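Local coordinates for protein branched-chain alpha-ketoacid decarboxylase (Lactococcus lactis, PDB 2VBF) that probably decarboxylates branched-chain and aromatic alpha-keto acids to aldehydes, using thiamine diphosphate and a magnesium ion, at residues Y82-K86 with R417-Q421; N393-E399 with E443-F449. All blocks are in the same frame, centred on the assembly; numbering follows the deposited sequence.

Overall arrangement
Both contacts reach the six-stranded parallel sheet of the C-terminal thiamine diphosphate-binding domain, their centres about 9 Å apart. Contact 2 is the buried one: it joins strand 394-398 to 445-451 inside the sheet, with backbone hydrogen bonds, apolar side chains and buried polar ones such as T395 and H446. Contact 1 is partly buried and sits at the sheet's edge, where strand 417-419 meets helix 72-86 of the N-terminal domain through an arginine, a threonine and bridging waters. Strand 394-398 ties the two together, since its other side bonds 417-419, probably through I419 N to I396 O (2.8 Å). S437 of helix 430-440 also serves both, hydrogen-bonding T85 in contact 1 and H446 in contact 2.

Contact 1 (Y82-K86 with R417-Q421); sequences YARTK and RFIGQ
R84 and T85, in the last turn of helix 72-86, lie across from I419 and R417 of strand 417-419, the helix running nearly antiparallel to the strand (159°) with 10.1 Å between the two short axes. This is a domain-domain seam of a thiamine diphosphate enzyme: the helix belongs to the N-terminal cofactor-binding domain, and the strand is an outermost one of the parallel sheet in the C-terminal domain. With so wide a spacing, long side chains and water do the joining. R84 has the largest share of the contact. Its CG is anti to the carbonyl carbon (chi1 -72°), and the chain then runs straight to NE, laying CD against I419 CG2 at 3.8 Å and carrying the guanidinium to the backbone at G420. There NH1 donates to G420 O at 3.0 Å, a bent bond (136°) that arrives from above the carbonyl plane. NH2 lies near Q421 CG (3.9 Å), the two side chains crossing at about a right angle. Acidic partners fix the group from its own domain: D80 pairs with NE and E112 with NH2, so the positive charge is probably well balanced. In the plane of the guanidinium, at its edge, a water joins NH2 to Q421 NE2, while Q421 OE1 accepts from S426 N. At the other end of the seam, R417 forms a salt bridge to D441, and T85 OG1 is hydrogen-bonded to S437 OG. T85 CG2 comes within 4.2 Å of R417 NH2, and a second water links this pair, 2.9 Å from T85 OG1 and 2.8 Å from R417 NH2.

Contact 2 (N393-E399 with E443-F449); sequences NETIVAE and ESRHLLF
The H446 imidazole carries T395 on one face, CB 3.5 Å from the ring centroid and almost on the normal, a CH-pi contact. At the ring's edge and in its plane, ND1 donates to S444 O at 2.7 Å; NE2 bonds S437 of helix 430-440. The F449 ring instead meets its neighbours edge-on, CD2 lying 4.2 Å from I396 CG2, with V397 O also near the ring plane. Were H446 a leucine, T395 CB would probably lose the flat surface against it, and S444 O and S437 OG would each lose a hydrogen-bonding partner. These groups stand on adjacent parallel strands, 394-398 and 445-451, of the alpha/beta sheet that carries the diphosphate end of the cofactor. T395, V397 and E399 each donate an N-H to the neighbouring strand, and L447 and F449 donate back. On the side of the sheet that holds H446, V397 CG1 touches L448 CD1 (3.9 Å); on the reverse side L447 CD1 packs against the E394 carboxylate, whose OE2 is hydrogen-bonded to Q536. T395 OG1, anti to its carbonyl carbon (chi1 -60°), comes to 2.8 Å from S444 OG, and a water accepts from S444 OG and donates to N393 OD1.

Contact 1 (Y82-K86 with R417-Q421)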
# COMPACT_ATOMS: atom_id res chain seq x y z
N TYR A 82 -16.69 1.66 -5.39
CA TYR A 82 -17.69 2.71 -5.61
C TYR A 82 -17.90 2.93 -7.10
O TYR A 82 -19.04 3.05 -7.55
CB TYR A 82 -17.21 3.99 -4.94
CG TYR A 82 -18.16 5.17 -4.91
CD1 TYR A 82 -18.95 5.43 -3.80
CD2 TYR A 82 -18.19 6.08 -5.95
CE1 TYR A 82 -19.78 6.55 -3.74
CE2 TYR A 82 -19.02 7.20 -5.91
CZ TYR A 82 -19.82 7.44 -4.80
OH TYR A 82 -20.64 8.57 -4.74
N ALA A 83 -16.81 2.95 -7.87
CA ALA A 83 -16.89 3.15 -9.32
C ALA A 83 -17.66 2.03 -10.01
O ALA A 83 -18.43 2.28 -10.94
CB ALA A 83 -15.50 3.30 -9.94
N ARG A 84 -17.45 0.80 -9.56
CA ARG A 84 -18.17 -0.34 -10.12
C ARG A 84 -19.70 -0.20 -10.03
O ARG A 84 -20.41 -0.74 -10.86
CB ARG A 84 -17.72 -1.64 -9.47
CG ARG A 84 -16.33 -2.02 -9.92
CD ARG A 84 -15.80 -3.21 -9.15
NE ARG A 84 -14.42 -3.53 -9.50
CZ ARG A 84 -14.00 -4.68 -10.01
NH1 ARG A 84 -14.85 -5.63 -10.34
NH2 ARG A 84 -12.71 -4.88 -10.21
N THR A 85 -20.17 0.52 -9.02
CA THR A 85 -21.60 0.67 -8.77
C THR A 85 -22.15 2.04 -9.17
O THR A 85 -23.20 2.12 -9.82
CB THR A 85 -21.89 0.33 -7.30
OG1 THR A 85 -21.73 -1.08 -7.13
CG2 THR A 85 -23.31 0.72 -6.90
N LYS A 86 -21.42 3.10 -8.79
CA LYS A 86 -21.80 4.49 -9.10
C LYS A 86 -21.45 4.88 -10.54
O LYS A 86 -22.05 5.81 -11.10
CB LYS A 86 -21.11 5.46 -8.13
CG LYS A 86 -21.85 6.79 -7.90
CD LYS A 86 -22.95 6.61 -6.84
CE LYS A 86 -23.66 7.91 -6.52
NZ LYS A 86 -24.78 7.66 -5.59
N ARG A 417 -26.04 -8.02 -8.24
CA ARG A 417 -24.75 -7.77 -8.85
C ARG A 417 -23.64 -8.53 -8.14
O ARG A 417 -23.84 -9.10 -7.08
CB ARG A 417 -24.49 -6.28 -8.84
CG ARG A 417 -25.52 -5.57 -9.69
CD ARG A 417 -25.11 -4.18 -10.01
NE ARG A 417 -25.31 -3.26 -8.90
CZ ARG A 417 -26.49 -2.79 -8.48
NH1 ARG A 417 -27.62 -3.19 -9.06
NH2 ARG A 417 -26.54 -1.93 -7.47
N PHE A 418 -22.48 -8.53 -8.78
CA PHE A 418 -21.30 -9.23 -8.30
C PHE A 418 -20.09 -8.31 -8.48
O PHE A 418 -19.98 -7.60 -9.48
CB PHE A 418 -21.12 -10.51 -9.12
CG PHE A 418 -20.07 -11.44 -8.60
CD1 PHE A 418 -20.40 -12.46 -7.73
CD2 PHE A 418 -18.74 -11.32 -9.02
CE1 PHE A 418 -19.42 -13.35 -7.26
CE2 PHE A 418 -17.78 -12.20 -8.56
CZ PHE A 418 -18.12 -13.21 -7.68
N ILE A 419 -19.20 -8.34 -7.49
CA ILE A 419 -17.91 -7.71 -7.60
C ILE A 419 -16.82 -8.75 -7.26
O ILE A 419 -16.81 -9.33 -6.18
CB ILE A 419 -17.78 -6.48 -6.70
CG1 ILE A 419 -18.71 -5.37 -7.19
CG2 ILE A 419 -16.30 -6.03 -6.67
CD1 ILE A 419 -18.70 -4.11 -6.31
N GLY A 420 -15.97 -9.00 -8.24
CA GLY A 420 -14.77 -9.81 -8.09
C GLY A 420 -13.69 -9.22 -9.00
O GLY A 420 -14.00 -8.49 -9.94
N GLN A 421 -12.44 -9.54 -8.71
CA GLN A 421 -11.30 -8.89 -9.37
C GLN A 421 -10.35 -9.96 -9.91
O GLN A 421 -9.20 -10.05 -9.48
CB GLN A 421 -10.60 -7.98 -8.36
CG GLN A 421 -9.66 -6.94 -8.95
CD GLN A 421 -8.79 -6.29 -7.90
OE1 GLN A 421 -8.28 -6.96 -6.99
NE2 GLN A 421 -8.60 -4.98 -8.01
O HOH W 1 -10.18 -3.41 -9.96
O HOH W 2 -17.66 -5.72 -11.19
O HOH W 3 -22.05 -3.16 -9.24
O HOH W 4 -24.14 -2.36 -6.05

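Contact 2 (N393-E399 with E443-F449)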
# COMPACT_ATOMS: atom_id res chain seq x y z
N ASN A 393 -31.90 -7.79 -5.60
CA ASN A 393 -31.35 -6.48 -5.22
C ASN A 393 -30.24 -6.58 -4.16
O ASN A 393 -30.20 -5.81 -3.21
CB ASN A 393 -32.47 -5.53 -4.74
CG ASN A 393 -32.03 -4.04 -4.71
OD1 ASN A 393 -31.21 -3.58 -5.53
ND2 ASN A 393 -32.60 -3.29 -3.78
N GLU A 394 -29.36 -7.56 -4.33
CA GLU A 394 -28.14 -7.67 -3.50
C GLU A 394 -26.91 -7.58 -4.36
O GLU A 394 -26.96 -7.81 -5.56
CB GLU A 394 -28.10 -9.00 -2.76
CG GLU A 394 -29.15 -9.15 -1.69
CD GLU A 394 -29.04 -10.48 -0.95
OE1 GLU A 394 -28.60 -11.49 -1.54
OE2 GLU A 394 -29.43 -10.52 0.21
N THR A 395 -25.79 -7.24 -3.72
CA THR A 395 -24.49 -7.25 -4.38
C THR A 395 -23.60 -8.24 -3.62
O THR A 395 -23.42 -8.10 -2.40
CB THR A 395 -23.85 -5.84 -4.44
OG1 THR A 395 -24.70 -4.96 -5.18
CG2 THR A 395 -22.48 -5.90 -5.13
N ILE A 396 -23.11 -9.26 -4.33
CA ILE A 396 -22.17 -10.24 -3.78
C ILE A 396 -20.75 -9.80 -4.13
O ILE A 396 -20.44 -9.56 -5.29
CB ILE A 396 -22.43 -11.67 -4.30
CG1 ILE A 396 -23.74 -12.22 -3.71
CG2 ILE A 396 -21.27 -12.59 -3.94
CD1 ILE A 396 -23.99 -13.71 -4.01
N VAL A 397 -19.90 -9.69 -3.11
CA VAL A 397 -18.50 -9.31 -3.32
C VAL A 397 -17.66 -10.48 -2.82
O VAL A 397 -17.86 -10.96 -1.70
CB VAL A 397 -18.15 -8.00 -2.57
CG1 VAL A 397 -16.74 -7.53 -2.95
CG2 VAL A 397 -19.19 -6.91 -2.81
N ALA A 398 -16.74 -10.96 -3.66
CA ALA A 398 -15.99 -12.19 -3.33
C ALA A 398 -14.49 -12.08 -3.61
O ALA A 398 -14.07 -11.80 -4.73
CB ALA A 398 -16.57 -13.38 -4.05
N GLU A 399 -13.70 -12.33 -2.57
CA GLU A 399 -12.26 -12.16 -2.63
C GLU A 399 -11.57 -13.35 -3.30
O GLU A 399 -12.03 -14.49 -3.22
CB GLU A 399 -11.72 -12.00 -1.20
CG GLU A 399 -10.22 -11.66 -1.10
CD GLU A 399 -9.88 -10.42 -1.88
OE1 GLU A 399 -9.99 -9.32 -1.31
OE2 GLU A 399 -9.53 -10.55 -3.07
N GLU A 443 -29.29 1.09 -1.39
CA GLU A 443 -30.48 0.25 -1.57
C GLU A 443 -30.16 -1.19 -1.97
O GLU A 443 -31.06 -2.04 -2.01
CB GLU A 443 -31.43 0.87 -2.60
CG GLU A 443 -31.78 2.35 -2.36
CD GLU A 443 -32.47 2.60 -1.04
OE1 GLU A 443 -33.10 1.67 -0.49
OE2 GLU A 443 -32.40 3.74 -0.54
N SER A 444 -28.89 -1.49 -2.27
CA SER A 444 -28.48 -2.84 -2.66
C SER A 444 -27.67 -3.42 -1.51
O SER A 444 -26.58 -2.94 -1.24
CB SER A 444 -27.66 -2.83 -3.95
OG SER A 444 -27.23 -4.14 -4.28
N ARG A 445 -28.22 -4.43 -0.83
CA ARG A 445 -27.56 -5.03 0.33
C ARG A 445 -26.33 -5.80 -0.13
O ARG A 445 -26.44 -6.73 -0.92
CB ARG A 445 -28.49 -5.99 1.10
CG ARG A 445 -27.97 -6.45 2.49
CD ARG A 445 -28.51 -5.55 3.58
NE ARG A 445 -27.88 -5.70 4.89
CZ ARG A 445 -28.41 -6.34 5.94
NH1 ARG A 445 -29.57 -6.98 5.83
NH2 ARG A 445 -27.76 -6.35 7.10
N HIS A 446 -25.18 -5.41 0.40
CA HIS A 446 -23.92 -6.06 0.07
C HIS A 446 -23.60 -7.22 1.01
O HIS A 446 -23.66 -7.08 2.24
CB HIS A 446 -22.79 -5.05 0.06
CG HIS A 446 -22.80 -4.17 -1.15
ND1 HIS A 446 -23.90 -3.44 -1.52
CD2 HIS A 446 -21.84 -3.92 -2.08
CE1 HIS A 446 -23.63 -2.76 -2.63
NE2 HIS A 446 -22.39 -3.05 -3.00
N LEU A 447 -23.27 -8.34 0.39
CA LEU A 447 -22.79 -9.53 1.06
C LEU A 447 -21.34 -9.75 0.63
O LEU A 447 -21.07 -9.95 -0.55
CB LEU A 447 -23.64 -10.74 0.65
CG LEU A 447 -25.01 -10.88 1.34
CD1 LEU A 447 -25.97 -9.76 0.96
CD2 LEU A 447 -25.60 -12.23 1.00
N LEU A 448 -20.43 -9.66 1.60
CA LEU A 448 -18.99 -9.86 1.38
C LEU A 448 -18.52 -11.23 1.85
O LEU A 448 -18.79 -11.62 2.98
CB LEU A 448 -18.19 -8.80 2.14
CG LEU A 448 -16.66 -8.93 2.13
CD1 LEU A 448 -16.12 -8.80 0.70
CD2 LEU A 448 -16.02 -7.93 3.06
N PHE A 449 -17.78 -11.91 0.98
CA PHE A 449 -17.09 -13.13 1.32
C PHE A 449 -15.61 -12.89 1.13
O PHE A 449 -15.14 -12.71 -0.01
CB PHE A 449 -17.58 -14.28 0.45
CG PHE A 449 -19.05 -14.55 0.61
CD1 PHE A 449 -19.50 -15.41 1.61
CD2 PHE A 449 -19.99 -13.91 -0.18
CE1 PHE A 449 -20.85 -15.65 1.79
CE2 PHE A 449 -21.34 -14.14 0.00
CZ PHE A 449 -21.77 -15.01 0.98
O HOH W 5 -28.76 -4.57 -6.50
O HOH W 6 -31.25 -4.89 -0.83